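Local coordinates for protein alpha,alpha-trehalose-phosphate synthase (UDP-forming) (Burkholderia multivorans, PDB 5UOF) that belongs to glycosyltransferase family 20 and has the GT-B fold, with two Rossmann-like domains facing each other across a cleft, at residues A[391-396]-A[403-408]; A[35-40]-A[70-75]; A[205-210]-A[221-226]; A[289-294]-A[299-304]; A[162-167]-A[233-238]. All blocks are in the same frame, centred on the assembly; numbering follows the deposited sequence. Where two conformers were deposited one is given.

Contact 1: residues A[391-396]-A[403-408]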
# COMPACT_ATOMS: atom_id res chain seq x y z
N GLY A 391 -33.44 2.00 -5.44
CA GLY A 391 -32.34 2.94 -5.34
C GLY A 391 -31.10 2.46 -6.08
O GLY A 391 -31.00 1.31 -6.52
N VAL A 392 -30.14 3.38 -6.22
CA VAL A 392 -28.89 3.14 -6.94
C VAL A 392 -27.76 3.06 -5.93
O VAL A 392 -27.65 3.92 -5.05
CB VAL A 392 -28.59 4.26 -7.95
CG1 VAL A 392 -27.22 4.03 -8.61
CG2 VAL A 392 -29.70 4.35 -8.98
N LEU A 393 -26.92 2.04 -6.06
CA LEU A 393 -25.76 1.88 -5.18
C LEU A 393 -24.54 2.50 -5.84
O LEU A 393 -24.18 2.12 -6.96
CB LEU A 393 -25.50 0.41 -4.88
CG LEU A 393 -24.22 0.08 -4.10
CD1 LEU A 393 -24.32 0.62 -2.68
CD2 LEU A 393 -24.02 -1.42 -4.08
N VAL A 394 -23.91 3.45 -5.14
CA VAL A 394 -22.62 4.00 -5.54
C VAL A 394 -21.59 3.34 -4.64
O VAL A 394 -21.66 3.47 -3.41
CB VAL A 394 -22.59 5.53 -5.38
CG1 VAL A 394 -21.20 6.06 -5.70
CG2 VAL A 394 -23.62 6.18 -6.32
N LEU A 395 -20.64 2.62 -5.24
CA LEU A 395 -19.82 1.66 -4.50
C LEU A 395 -18.35 1.84 -4.83
O LEU A 395 -17.99 1.93 -6.01
CB LEU A 395 -20.24 0.22 -4.83
CG LEU A 395 -19.49 -0.91 -4.12
CD1 LEU A 395 -19.65 -0.81 -2.63
CD2 LEU A 395 -19.99 -2.28 -4.60
N SER A 396 -17.50 1.85 -3.80
CA SER A 396 -16.06 1.92 -4.00
C SER A 396 -15.52 0.64 -4.65
O SER A 396 -15.85 -0.47 -4.22
CB SER A 396 -15.35 2.12 -2.66
OG SER A 396 -13.95 1.89 -2.79
N ALA A 403 -16.66 -6.85 -6.39
CA ALA A 403 -16.46 -7.98 -7.29
C ALA A 403 -17.77 -8.66 -7.64
O ALA A 403 -17.84 -9.36 -8.66
CB ALA A 403 -15.50 -8.99 -6.64
N GLU A 404 -18.80 -8.47 -6.84
CA GLU A 404 -20.10 -9.10 -7.03
C GLU A 404 -21.17 -8.14 -7.51
O GLU A 404 -21.96 -8.49 -8.40
CB GLU A 404 -20.58 -9.74 -5.71
CG GLU A 404 -19.72 -10.89 -5.22
CD GLU A 404 -20.13 -11.38 -3.84
OE1 GLU A 404 -19.60 -10.86 -2.83
OE2 GLU A 404 -21.00 -12.28 -3.78
N LEU A 405 -21.22 -6.94 -6.94
CA LEU A 405 -22.30 -5.99 -7.22
C LEU A 405 -21.98 -5.19 -8.48
O LEU A 405 -21.73 -3.99 -8.45
CB LEU A 405 -22.54 -5.10 -6.01
CG LEU A 405 -22.92 -5.88 -4.73
CD1 LEU A 405 -23.13 -4.94 -3.55
CD2 LEU A 405 -24.16 -6.76 -4.95
N THR A 406 -22.01 -5.91 -9.60
CA THR A 406 -21.63 -5.32 -10.88
C THR A 406 -22.64 -4.29 -11.37
O THR A 406 -22.31 -3.53 -12.30
CB THR A 406 -21.44 -6.42 -11.92
OG1 THR A 406 -22.63 -7.21 -12.01
CG2 THR A 406 -20.26 -7.32 -11.54
N GLY A 407 -23.83 -4.24 -10.78
CA GLY A 407 -24.80 -3.21 -11.13
C GLY A 407 -24.63 -1.91 -10.37
O GLY A 407 -25.34 -0.94 -10.66
N ALA A 408 -23.73 -1.87 -9.39
CA ALA A 408 -23.43 -0.60 -8.74
C ALA A 408 -22.74 0.34 -9.72
O ALA A 408 -22.13 -0.09 -10.70
CB ALA A 408 -22.52 -0.81 -7.53
O HOH W 1 -27.28 0.26 -8.58

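Contact 2: residues A[35-40]-A[70-75]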
# COMPACT_ATOMS: atom_id res chain seq x y z
N GLY A 35 -24.48 -15.99 10.83
CA GLY A 35 -23.68 -16.74 9.89
C GLY A 35 -23.38 -18.17 10.31
O GLY A 35 -23.32 -19.06 9.46
N VAL A 36 -23.21 -18.42 11.60
CA VAL A 36 -22.74 -19.73 12.04
C VAL A 36 -23.75 -20.53 12.85
O VAL A 36 -23.49 -21.71 13.14
CB VAL A 36 -21.44 -19.62 12.86
CG1 VAL A 36 -20.33 -18.94 12.03
CG2 VAL A 36 -21.70 -18.89 14.17
N MET A 37 -24.88 -19.94 13.25
CA MET A 37 -25.69 -20.63 14.25
C MET A 37 -26.30 -21.91 13.69
O MET A 37 -26.36 -22.93 14.39
CB MET A 37 -26.77 -19.70 14.80
CG MET A 37 -27.53 -20.27 15.99
SD MET A 37 -26.45 -20.77 17.36
CE MET A 37 -25.74 -19.20 17.85
N ASP A 38 -26.75 -21.88 12.43
CA ASP A 38 -27.34 -23.08 11.83
C ASP A 38 -26.35 -24.24 11.85
O ASP A 38 -26.75 -25.39 12.06
CB ASP A 38 -27.79 -22.79 10.40
CG ASP A 38 -29.17 -22.15 10.34
OD1 ASP A 38 -29.76 -21.89 11.41
OD2 ASP A 38 -29.66 -21.92 9.21
N ALA A 39 -25.07 -23.96 11.61
CA ALA A 39 -24.06 -25.02 11.63
C ALA A 39 -23.78 -25.48 13.05
O ALA A 39 -23.58 -26.68 13.30
CB ALA A 39 -22.78 -24.53 10.96
N LEU A 40 -23.73 -24.56 14.01
CA LEU A 40 -23.56 -24.97 15.40
C LEU A 40 -24.73 -25.82 15.88
O LEU A 40 -24.54 -26.85 16.54
CB LEU A 40 -23.38 -23.76 16.31
CG LEU A 40 -22.05 -22.99 16.16
CD1 LEU A 40 -22.13 -21.67 16.90
CD2 LEU A 40 -20.88 -23.83 16.67
N VAL A 70 -26.50 -26.21 21.38
CA VAL A 70 -25.24 -25.50 21.22
C VAL A 70 -24.65 -25.23 22.60
O VAL A 70 -25.37 -24.86 23.53
CB VAL A 70 -25.42 -24.20 20.43
CG1 VAL A 70 -24.10 -23.47 20.26
CG2 VAL A 70 -26.04 -24.49 19.08
N THR A 71 -23.34 -25.42 22.72
CA THR A 71 -22.61 -25.10 23.94
C THR A 71 -21.85 -23.80 23.74
O THR A 71 -21.21 -23.60 22.70
CB THR A 71 -21.66 -26.24 24.32
OG1 THR A 71 -22.41 -27.45 24.49
CG2 THR A 71 -20.94 -25.92 25.62
N TYR A 72 -21.94 -22.92 24.72
CA TYR A 72 -21.18 -21.67 24.73
C TYR A 72 -20.11 -21.78 25.81
O TYR A 72 -20.44 -21.92 26.99
CB TYR A 72 -22.10 -20.47 24.96
CG TYR A 72 -23.21 -20.39 23.93
CD1 TYR A 72 -23.03 -19.68 22.74
CD2 TYR A 72 -24.43 -21.02 24.14
CE1 TYR A 72 -24.04 -19.60 21.80
CE2 TYR A 72 -25.44 -20.95 23.19
CZ TYR A 72 -25.24 -20.24 22.02
OH TYR A 72 -26.24 -20.16 21.08
N ALA A 73 -18.85 -21.76 25.39
CA ALA A 73 -17.69 -21.92 26.27
C ALA A 73 -16.94 -20.60 26.30
O ALA A 73 -16.30 -20.22 25.31
CB ALA A 73 -16.78 -23.05 25.78
N THR A 74 -17.02 -19.89 27.42
CA THR A 74 -16.56 -18.51 27.46
C THR A 74 -15.63 -18.26 28.64
O THR A 74 -15.73 -18.91 29.69
CB THR A 74 -17.75 -17.53 27.54
OG1 THR A 74 -18.54 -17.82 28.71
CG2 THR A 74 -18.64 -17.66 26.31
N VAL A 75 -14.72 -17.31 28.44
CA VAL A 75 -13.85 -16.81 29.49
C VAL A 75 -13.99 -15.30 29.55
O VAL A 75 -14.32 -14.65 28.55
CB VAL A 75 -12.37 -17.19 29.28
CG1 VAL A 75 -12.19 -18.71 29.30
CG2 VAL A 75 -11.84 -16.61 27.98

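Contact 3: residues A[205-210]-A[221-226]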
# COMPACT_ATOMS: atom_id res chain seq x y z
N ASP A 205 0.43 -15.26 -3.81
CA ASP A 205 1.60 -14.56 -4.32
C ASP A 205 2.72 -14.54 -3.30
O ASP A 205 3.89 -14.75 -3.66
CB ASP A 205 1.23 -13.12 -4.70
CG ASP A 205 0.52 -13.02 -6.04
OD1 ASP A 205 0.46 -14.02 -6.78
OD2 ASP A 205 0.03 -11.91 -6.35
N TYR A 206 2.40 -14.27 -2.04
CA TYR A 206 3.43 -14.26 -1.01
C TYR A 206 4.13 -15.62 -0.94
O TYR A 206 5.36 -15.70 -0.95
CB TYR A 206 2.83 -13.90 0.35
CG TYR A 206 3.87 -13.69 1.45
CD1 TYR A 206 4.42 -14.77 2.13
CD2 TYR A 206 4.28 -12.41 1.82
CE1 TYR A 206 5.36 -14.58 3.13
CE2 TYR A 206 5.23 -12.22 2.81
CZ TYR A 206 5.76 -13.31 3.46
OH TYR A 206 6.70 -13.13 4.45
N ILE A 207 3.34 -16.69 -0.89
CA ILE A 207 3.89 -18.04 -0.74
C ILE A 207 4.76 -18.40 -1.94
O ILE A 207 5.89 -18.87 -1.80
CB ILE A 207 2.75 -19.06 -0.56
CG1 ILE A 207 1.96 -18.78 0.73
CG2 ILE A 207 3.29 -20.49 -0.61
CD1 ILE A 207 2.70 -19.16 1.96
N GLU A 208 4.23 -18.18 -3.15
CA GLU A 208 4.92 -18.64 -4.36
C GLU A 208 6.13 -17.78 -4.68
O GLU A 208 7.24 -18.30 -4.89
CB GLU A 208 3.94 -18.65 -5.54
CG GLU A 208 2.90 -19.75 -5.44
CD GLU A 208 1.92 -19.73 -6.59
OE1 GLU A 208 1.57 -18.62 -7.06
OE2 GLU A 208 1.51 -20.82 -7.03
N ARG A 209 5.95 -16.46 -4.72
CA ARG A 209 7.01 -15.60 -5.21
C ARG A 209 8.14 -15.44 -4.20
O ARG A 209 9.26 -15.09 -4.60
CB ARG A 209 6.44 -14.24 -5.58
CG ARG A 209 5.47 -14.38 -6.74
CD ARG A 209 4.80 -13.09 -7.09
NE ARG A 209 4.14 -13.21 -8.39
CZ ARG A 209 3.53 -12.20 -8.99
NH1 ARG A 209 3.51 -11.01 -8.41
NH2 ARG A 209 2.97 -12.37 -10.19
N ARG A 210 7.89 -15.69 -2.93
CA ARG A 210 8.96 -15.65 -1.94
C ARG A 210 9.58 -17.02 -1.67
O ARG A 210 10.39 -17.15 -0.75
CB ARG A 210 8.45 -15.02 -0.65
CG ARG A 210 8.02 -13.60 -0.85
CD ARG A 210 7.48 -13.02 0.41
NE ARG A 210 8.48 -13.04 1.47
CZ ARG A 210 9.41 -12.10 1.64
NH1 ARG A 210 9.47 -11.08 0.79
NH2 ARG A 210 10.28 -12.20 2.64
N LEU A 221 -2.04 -25.43 -1.53
CA LEU A 221 -0.74 -24.84 -1.28
C LEU A 221 0.07 -25.77 -0.38
O LEU A 221 -0.44 -26.23 0.65
CB LEU A 221 -0.86 -23.46 -0.64
CG LEU A 221 -0.59 -22.27 -1.56
CD1 LEU A 221 -1.32 -22.45 -2.88
CD2 LEU A 221 -0.99 -20.96 -0.90
N HIS A 222 1.31 -26.04 -0.77
CA HIS A 222 2.22 -26.84 0.03
C HIS A 222 3.28 -25.92 0.60
O HIS A 222 4.14 -25.42 -0.14
CB HIS A 222 2.84 -27.95 -0.82
CG HIS A 222 1.83 -28.88 -1.40
ND1 HIS A 222 1.65 -30.17 -0.94
CD2 HIS A 222 0.93 -28.70 -2.40
CE1 HIS A 222 0.68 -30.75 -1.64
NE2 HIS A 222 0.23 -29.88 -2.53
N ALA A 223 3.23 -25.68 1.91
CA ALA A 223 4.10 -24.69 2.52
C ALA A 223 4.21 -24.99 4.01
O ALA A 223 3.25 -25.44 4.64
CB ALA A 223 3.57 -23.26 2.30
N HIS A 224 5.40 -24.70 4.56
CA HIS A 224 5.69 -24.90 5.97
C HIS A 224 5.33 -26.32 6.41
O HIS A 224 4.76 -26.54 7.49
CB HIS A 224 4.99 -23.86 6.84
CG HIS A 224 5.54 -22.47 6.68
ND1 HIS A 224 6.73 -22.08 7.24
CD2 HIS A 224 5.05 -21.39 6.02
CE1 HIS A 224 6.96 -20.81 6.94
NE2 HIS A 224 5.96 -20.37 6.20
N GLY A 225 5.65 -27.29 5.56
CA GLY A 225 5.40 -28.69 5.83
C GLY A 225 3.95 -29.10 5.90
O GLY A 225 3.65 -30.19 6.39
N ARG A 226 3.03 -28.26 5.43
CA ARG A 226 1.61 -28.56 5.50
C ARG A 226 0.97 -28.38 4.12
O ARG A 226 1.55 -27.77 3.22
CB ARG A 226 0.91 -27.68 6.54
CG ARG A 226 1.52 -27.81 7.94
CD ARG A 226 0.68 -27.10 8.99
NE ARG A 226 -0.71 -27.55 8.96
CZ ARG A 226 -1.18 -28.55 9.70
NH1 ARG A 226 -0.38 -29.20 10.53
NH2 ARG A 226 -2.45 -28.90 9.61

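Contact 4: residues A[289-294]-A[299-304]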
# COMPACT_ATOMS: atom_id res chain seq x y z
N ARG A 289 -19.13 18.68 -3.67
CA ARG A 289 -18.75 18.97 -5.05
C ARG A 289 -19.93 18.77 -5.98
O ARG A 289 -20.14 19.55 -6.91
CB ARG A 289 -17.58 18.07 -5.46
CG ARG A 289 -17.01 18.36 -6.83
CD ARG A 289 -15.61 17.73 -6.99
NE ARG A 289 -14.62 18.32 -6.09
CZ ARG A 289 -13.31 18.09 -6.17
NH1 ARG A 289 -12.82 17.29 -7.11
NH2 ARG A 289 -12.48 18.67 -5.31
N MET A 290 -20.74 17.74 -5.75
CA MET A 290 -21.92 17.55 -6.58
C MET A 290 -22.87 18.74 -6.46
O MET A 290 -23.39 19.23 -7.47
CB MET A 290 -22.63 16.25 -6.22
CG MET A 290 -23.63 15.82 -7.27
SD MET A 290 -25.04 15.01 -6.50
CE MET A 290 -25.82 16.39 -5.68
N LEU A 291 -23.10 19.22 -5.24
CA LEU A 291 -24.01 20.35 -5.05
C LEU A 291 -23.47 21.62 -5.70
O LEU A 291 -24.25 22.46 -6.16
CB LEU A 291 -24.24 20.60 -3.56
CG LEU A 291 -24.98 19.49 -2.80
CD1 LEU A 291 -25.01 19.86 -1.33
CD2 LEU A 291 -26.41 19.32 -3.35
N ALA A 292 -22.15 21.78 -5.73
CA ALA A 292 -21.54 22.92 -6.41
C ALA A 292 -21.65 22.78 -7.92
O ALA A 292 -21.92 23.76 -8.63
CB ALA A 292 -20.08 23.06 -5.98
N ASN A 293 -21.44 21.56 -8.43
CA ASN A 293 -21.43 21.33 -9.88
C ASN A 293 -22.83 21.33 -10.47
O ASN A 293 -23.02 21.71 -11.63
CB ASN A 293 -20.77 19.99 -10.21
CG ASN A 293 -19.29 19.97 -9.91
OD1 ASN A 293 -18.65 21.02 -9.79
ND2 ASN A 293 -18.73 18.77 -9.79
N ALA A 294 -23.82 20.89 -9.70
CA ALA A 294 -25.20 20.75 -10.17
C ALA A 294 -26.08 21.48 -9.17
O ALA A 294 -26.75 20.86 -8.33
CB ALA A 294 -25.60 19.27 -10.30
N GLY A 299 -31.19 21.99 -2.09
CA GLY A 299 -32.54 21.99 -1.56
C GLY A 299 -33.42 20.86 -2.05
O GLY A 299 -34.61 20.83 -1.69
N ARG A 300 -32.89 19.95 -2.87
CA ARG A 300 -33.68 18.88 -3.44
C ARG A 300 -33.15 17.50 -3.09
O ARG A 300 -33.73 16.50 -3.52
CB ARG A 300 -33.74 19.03 -4.97
CG ARG A 300 -34.40 20.34 -5.41
CD ARG A 300 -34.73 20.32 -6.89
NE ARG A 300 -35.93 19.54 -7.18
CZ ARG A 300 -37.12 20.08 -7.45
NH1 ARG A 300 -38.16 19.30 -7.70
NH2 ARG A 300 -37.26 21.40 -7.48
N VAL A 301 -32.06 17.42 -2.33
CA VAL A 301 -31.49 16.15 -1.89
C VAL A 301 -30.79 16.41 -0.57
O VAL A 301 -30.29 17.51 -0.31
CB VAL A 301 -30.51 15.57 -2.95
CG1 VAL A 301 -29.38 16.55 -3.24
CG2 VAL A 301 -29.95 14.23 -2.51
N SER A 302 -30.76 15.39 0.29
CA SER A 302 -30.01 15.45 1.53
C SER A 302 -29.22 14.17 1.71
O SER A 302 -29.65 13.08 1.33
CB SER A 302 -30.93 15.61 2.75
OG SER A 302 -31.56 16.88 2.74
N LEU A 303 -28.05 14.31 2.32
CA LEU A 303 -27.23 13.17 2.68
C LEU A 303 -27.42 12.89 4.17
O LEU A 303 -27.27 13.80 4.99
CB LEU A 303 -25.75 13.45 2.37
CG LEU A 303 -24.73 12.48 2.99
CD1 LEU A 303 -24.92 11.08 2.43
CD2 LEU A 303 -23.30 13.00 2.70
N VAL A 304 -27.79 11.66 4.50
CA VAL A 304 -27.85 11.21 5.88
C VAL A 304 -26.67 10.26 6.09
O VAL A 304 -26.61 9.20 5.46
CB VAL A 304 -29.19 10.51 6.20
CG1 VAL A 304 -29.13 9.83 7.57
CG2 VAL A 304 -30.31 11.52 6.20

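Contact 5: residues A[162-167]-A[233-238]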
# COMPACT_ATOMS: atom_id res chain seq x y z
N PHE A 162 -10.97 -17.97 8.62
CA PHE A 162 -11.58 -17.04 7.68
C PHE A 162 -11.19 -15.62 8.06
O PHE A 162 -11.46 -15.17 9.18
CB PHE A 162 -13.10 -17.16 7.60
CG PHE A 162 -13.68 -16.31 6.50
CD1 PHE A 162 -13.61 -16.74 5.19
CD2 PHE A 162 -14.21 -15.05 6.76
CE1 PHE A 162 -14.08 -15.95 4.16
CE2 PHE A 162 -14.71 -14.26 5.74
CZ PHE A 162 -14.64 -14.71 4.43
N LEU A 163 -10.56 -14.91 7.12
CA LEU A 163 -10.19 -13.52 7.29
C LEU A 163 -11.31 -12.63 6.78
O LEU A 163 -11.66 -12.68 5.60
CB LEU A 163 -8.89 -13.23 6.54
CG LEU A 163 -8.29 -11.85 6.81
CD1 LEU A 163 -7.76 -11.79 8.26
CD2 LEU A 163 -7.16 -11.59 5.80
N HIS A 164 -11.88 -11.81 7.67
CA HIS A 164 -12.99 -10.95 7.28
C HIS A 164 -12.53 -9.63 6.65
O HIS A 164 -13.33 -8.99 5.95
CB HIS A 164 -13.88 -10.65 8.48
CG HIS A 164 -14.57 -11.85 9.02
ND1 HIS A 164 -15.94 -12.00 8.98
CD2 HIS A 164 -14.09 -12.98 9.60
CE1 HIS A 164 -16.28 -13.16 9.52
NE2 HIS A 164 -15.17 -13.77 9.91
N ILE A 165 -11.29 -9.23 6.86
CA ILE A 165 -10.74 -7.99 6.33
C ILE A 165 -9.90 -8.33 5.09
O ILE A 165 -9.71 -9.51 4.80
CB ILE A 165 -9.92 -7.25 7.41
CG1 ILE A 165 -8.71 -8.08 7.83
CG2 ILE A 165 -10.81 -6.96 8.62
CD1 ILE A 165 -7.74 -7.29 8.67
N PRO A 166 -9.43 -7.34 4.33
CA PRO A 166 -8.60 -7.66 3.15
C PRO A 166 -7.31 -8.36 3.54
O PRO A 166 -6.85 -8.27 4.68
CB PRO A 166 -8.31 -6.28 2.54
CG PRO A 166 -9.41 -5.37 3.08
CD PRO A 166 -9.59 -5.89 4.50
N PHE A 167 -6.73 -9.08 2.59
CA PHE A 167 -5.35 -9.54 2.76
C PHE A 167 -4.48 -8.80 1.76
O PHE A 167 -4.70 -8.92 0.54
CB PHE A 167 -5.20 -11.05 2.59
CG PHE A 167 -3.89 -11.56 3.09
CD1 PHE A 167 -3.70 -11.78 4.44
CD2 PHE A 167 -2.82 -11.77 2.22
CE1 PHE A 167 -2.47 -12.22 4.93
CE2 PHE A 167 -1.59 -12.23 2.70
CZ PHE A 167 -1.43 -12.46 4.06
N TYR A 233 -14.37 -17.11 0.02
CA TYR A 233 -15.74 -17.39 0.47
C TYR A 233 -16.39 -16.05 0.78
O TYR A 233 -16.47 -15.66 1.95
CB TYR A 233 -15.78 -18.28 1.72
CG TYR A 233 -14.92 -19.54 1.69
CD1 TYR A 233 -13.55 -19.47 1.93
CD2 TYR A 233 -15.49 -20.79 1.48
CE1 TYR A 233 -12.77 -20.62 1.92
CE2 TYR A 233 -14.72 -21.95 1.48
CZ TYR A 233 -13.36 -21.85 1.70
OH TYR A 233 -12.58 -22.98 1.70
N PRO A 234 -16.78 -15.28 -0.24
CA PRO A 234 -17.36 -13.95 0.02
C PRO A 234 -18.63 -14.04 0.87
O PRO A 234 -19.54 -14.81 0.57
CB PRO A 234 -17.66 -13.41 -1.39
CG PRO A 234 -17.63 -14.61 -2.30
CD PRO A 234 -16.63 -15.55 -1.68
N ILE A 235 -18.67 -13.25 1.94
CA ILE A 235 -19.80 -13.29 2.87
C ILE A 235 -20.97 -12.52 2.28
O ILE A 235 -20.84 -11.35 1.90
CB ILE A 235 -19.40 -12.70 4.24
CG1 ILE A 235 -18.34 -13.58 4.91
CG2 ILE A 235 -20.63 -12.56 5.15
CD1 ILE A 235 -18.00 -13.13 6.34
N GLY A 236 -22.15 -13.16 2.25
CA GLY A 236 -23.35 -12.53 1.76
C GLY A 236 -24.35 -12.24 2.85
O GLY A 236 -24.02 -12.21 4.05
N VAL A 237 -25.60 -12.03 2.44
CA VAL A 237 -26.69 -11.71 3.35
C VAL A 237 -27.87 -12.61 3.00
O VAL A 237 -27.75 -13.50 2.16
CB VAL A 237 -27.09 -10.23 3.26
CG1 VAL A 237 -25.90 -9.34 3.61
CG2 VAL A 237 -27.62 -9.90 1.86
N TYR A 238 -29.01 -12.40 3.65
CA TYR A 238 -30.25 -13.05 3.23
C TYR A 238 -31.15 -11.98 2.62
O TYR A 238 -31.91 -11.32 3.34
CB TYR A 238 -30.95 -13.76 4.39
CG TYR A 238 -30.22 -15.00 4.87
CD1 TYR A 238 -30.08 -16.11 4.03
CD2 TYR A 238 -29.71 -15.09 6.15
CE1 TYR A 238 -29.43 -17.26 4.46
CE2 TYR A 238 -29.06 -16.23 6.59
CZ TYR A 238 -28.92 -17.31 5.74
OH TYR A 238 -28.28 -18.47 6.17

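Contact 1: residues A[391-396]-A[403-408]
Leu393 and Leu395 reach from one face of strand 392-396 onto Leu405 and Ala408, and the direct contact is apolar. On Leu393 the branch CD2 does most of the touching, 3.7 Å from Leu405 CD1 and 3.8 Å from Ala408 CB. Leu395 uses two points: its CB lies 3.7 Å from Ala408 CB, while its CD2 is 4.1 Å from Leu405 CB. Both strand leucines carry CG anti to the backbone N (chi1 173° in Leu393), and both reach to the same side of the strand, where Leu405 crosses each at about a right angle. The methyl of Ala408 meets Leu393 and Leu395 and also packs against the backbone, Ala408 CB lying 3.4 Å from Leu393 O.

Segment 403-408 is the end of the loop that carries the chain from strand 392-396 to the neighbouring parallel strand 409-411, at one margin of the six-stranded Rossmann-like sheet of this GT-B protein. Leu405 centres an inverse gamma turn and starts a type I turn, closed by Ala408 N to Leu405 O at 3.1 Å.

Polar contact between the segments is made through one water. Leu393 N donates to it over 3.1 Å, and the water in turn donates to Gly407 O over 3.1 Å; Arg437 NH1 is a second donor to that carbonyl. Helix 376-384 covers the leucines through Ala378 and Val382, and its Lys379 forms a salt bridge with Glu404 in the conformer given. Gly391 N bonds to the side chain of Gln385, one of the residues at the sodium site.

Contact 2: residues A[35-40]-A[70-75]
Val70, at the start of strand 70-77, pushes both of its methyls against helix 32-43 at Leu40 and has the most surface buried by the contact. Val70 CG2 approaches the helix backbone, 3.7 Å from Leu40 C, and lies 3.9 Å from Leu40 CB. Val70 CG1, anti to the backbone N, reaches the same Leu40 CB at 4.0 Å and also lies over one face of the Tyr72 ring, offset toward its rim.

Met37, one turn earlier in the helix, starts off past the strand but bends at chi2 (55°) and again at chi3 (64°). The hooked end brings Met37 SD to 4.1 Å from Val70 CG2 and sets Met37 CE at the edge of the Tyr72 ring, near its plane, 3.4 Å from Tyr72 OH.

Helix 32-43 lies between strands 12-16 and 46-48 in the sequence, as the helix of a beta-alpha-beta unit in the N-terminal Rossmann-like domain, and it packs on that sheet. Strand 70-77 runs parallel to 46-48 and antiparallel to 63-67. The axes of the helix and strand segments make an angle of 121° and come within 9.8 Å of each other, consistent with a contact limited to Val70 and Tyr72 on the strand.

Leu40 also touches Trp47 of strand 46-48 and Val14 of strand 12-16. Met37 touches Trp47 as well.

Contact 3: residues A[205-210]-A[221-226]
Ile207 carries the whole apolar contact from the helix side, dividing its branches between Leu221 and Ala223. Ile207 CG1, anti to the carbonyl carbon with chi1 -63°, lies 4.0 Å from Leu221 CD2. The other branch, Ile207 CG2, meets Ala223 CB at the same 4.0 Å. Leu221 and Ala223 both point at the helix, with His222 between them turned the other way.

Backbone bonds shape the strand's end. Ala223 to Arg226 form a type I' turn, closed on both sides by Ala223 N to Arg226 O at 3.0 Å and Arg226 N to Ala223 O at 2.9 Å. The result is a beta-hairpin with a two-residue loop, His224 and Gly225, both of positive phi.

Tyr206, Asp205 and Arg209 take no part in the contact with the strand. Arg210 CD sits 3.3 Å above the Tyr206 ring, over its centre, while Tyr206 OH bonds to His179 ND1. Between subunits, Asp205 pairs in a salt bridge with Arg209 of the second subunit, and Arg209 likewise with Asp205 of the second subunit, so this helix end belongs to the dimer interface.

The hairpin joins strands 221-223 and 226-232, at the side of the ten-stranded sheet that ends in strand 213-215. Helix 197-209 packs over it, with Ile207 also touching Ile212 in the following loop and Val183 of helix 179-186, and Leu221 touching Ala215 of the neighbouring edge strand.

Contact 4: residues A[289-294]-A[299-304]
Leu291 meets Val301 beside three aromatic residues: Trp297 and Trp340 come from loops, Phe335 from helix 314-335, and all three touch Leu291. The pairing itself is small and purely apolar. Leu291 CD2 lies 4.1 Å from Val301 CG1, the side chains meeting at a slant. Val301 CG1 stands between the backbone N and the carbonyl carbon (chi1 59°), the crowded position, and this is the branch that faces the helix. Met290 CE comes to 4.3 Å from Val301 CG1, though Met290 was modelled in two conformers and this touch is doubtful.

The backbones stay well apart, Leu291 CA and Val301 CA being 9.1 Å from each other. Ala294 N still bonds to Met290 O as the helix ends, and Leu291 O accepts from the side chain of Gln298 in the connecting loop. Beyond the contact, Met290, in the conformer given, touches Leu423 and Leu427 of helix 416-428, and Val301 packs onto Val268 of the adjacent strand. Helix 280-293 followed by strand 301-306 completes a beta-alpha-beta crossover from the parallel strand 266-271, the repeating unit of a Rossmann-like domain.

Contact 5: residues A[162-167]-A[233-238]
In the N-terminal Rossmann-like domain of this GT-B fold, strands 159-162 and 226-232 flank strand 191-194, and side chains join the loops at their C-terminal ends, Phe162 and His164 touching Tyr233 and Ile235. The Phe162 ring, carried by CG anti to the backbone N (chi1 -173°), reaches across to the second loop. Phe162 CZ lies 3.2 Å from Tyr233 O and Phe162 CE1 3.8 Å from Tyr233 CB, the two aromatic side chains lying alongside, pointing opposite ways. Ile235 CD1 fits against both partners from the first loop, 3.5 Å from Phe162 CE2 and 3.5 Å from His164 ND1. The imidazole is itself packed on Phe162, whose CD2 stands 3.4 Å above one His164 face, toward the rim.

Helix 450-472 backs the group: Trp453 meets Phe162 edge-to-face and also touches Tyr233 and Ile235, while Tyr233 OH bonds to Asp460. A bound 1,2-ethanediol, probably from the crystallisation liquor, lies about 4 Å from the His164 side chain. His164 NE2 is held by His139 ND1, which fixes the turn of the ring. The two loops are also bridged by one amide: Gln195 NE2 donates to His164 O, and Gln195 OE1 accepts from Ile235 N.

In the fold
The five contacts divide between the two domains. Contacts 2 and 3 reach the same N-terminal sheet from centres 32 Å apart, and contact 3 is nested inside the loop closed by contact 5. Contacts 1 and 4 share the C-terminal sheet, their centres 20 Å apart; the bound sodium is about 10 Å from the side chain of Leu393 and about 12 Å from that of Val301. Contact 5 lies in the middle, its centre only 6 Å from that of the chain. It touches contact 1 where Glu404, in the conformer given, packs on Pro234, and Lys379, which pairs with that conformer, also bonds to Ile235 O. Contact 3 alone of the five touches the second subunit.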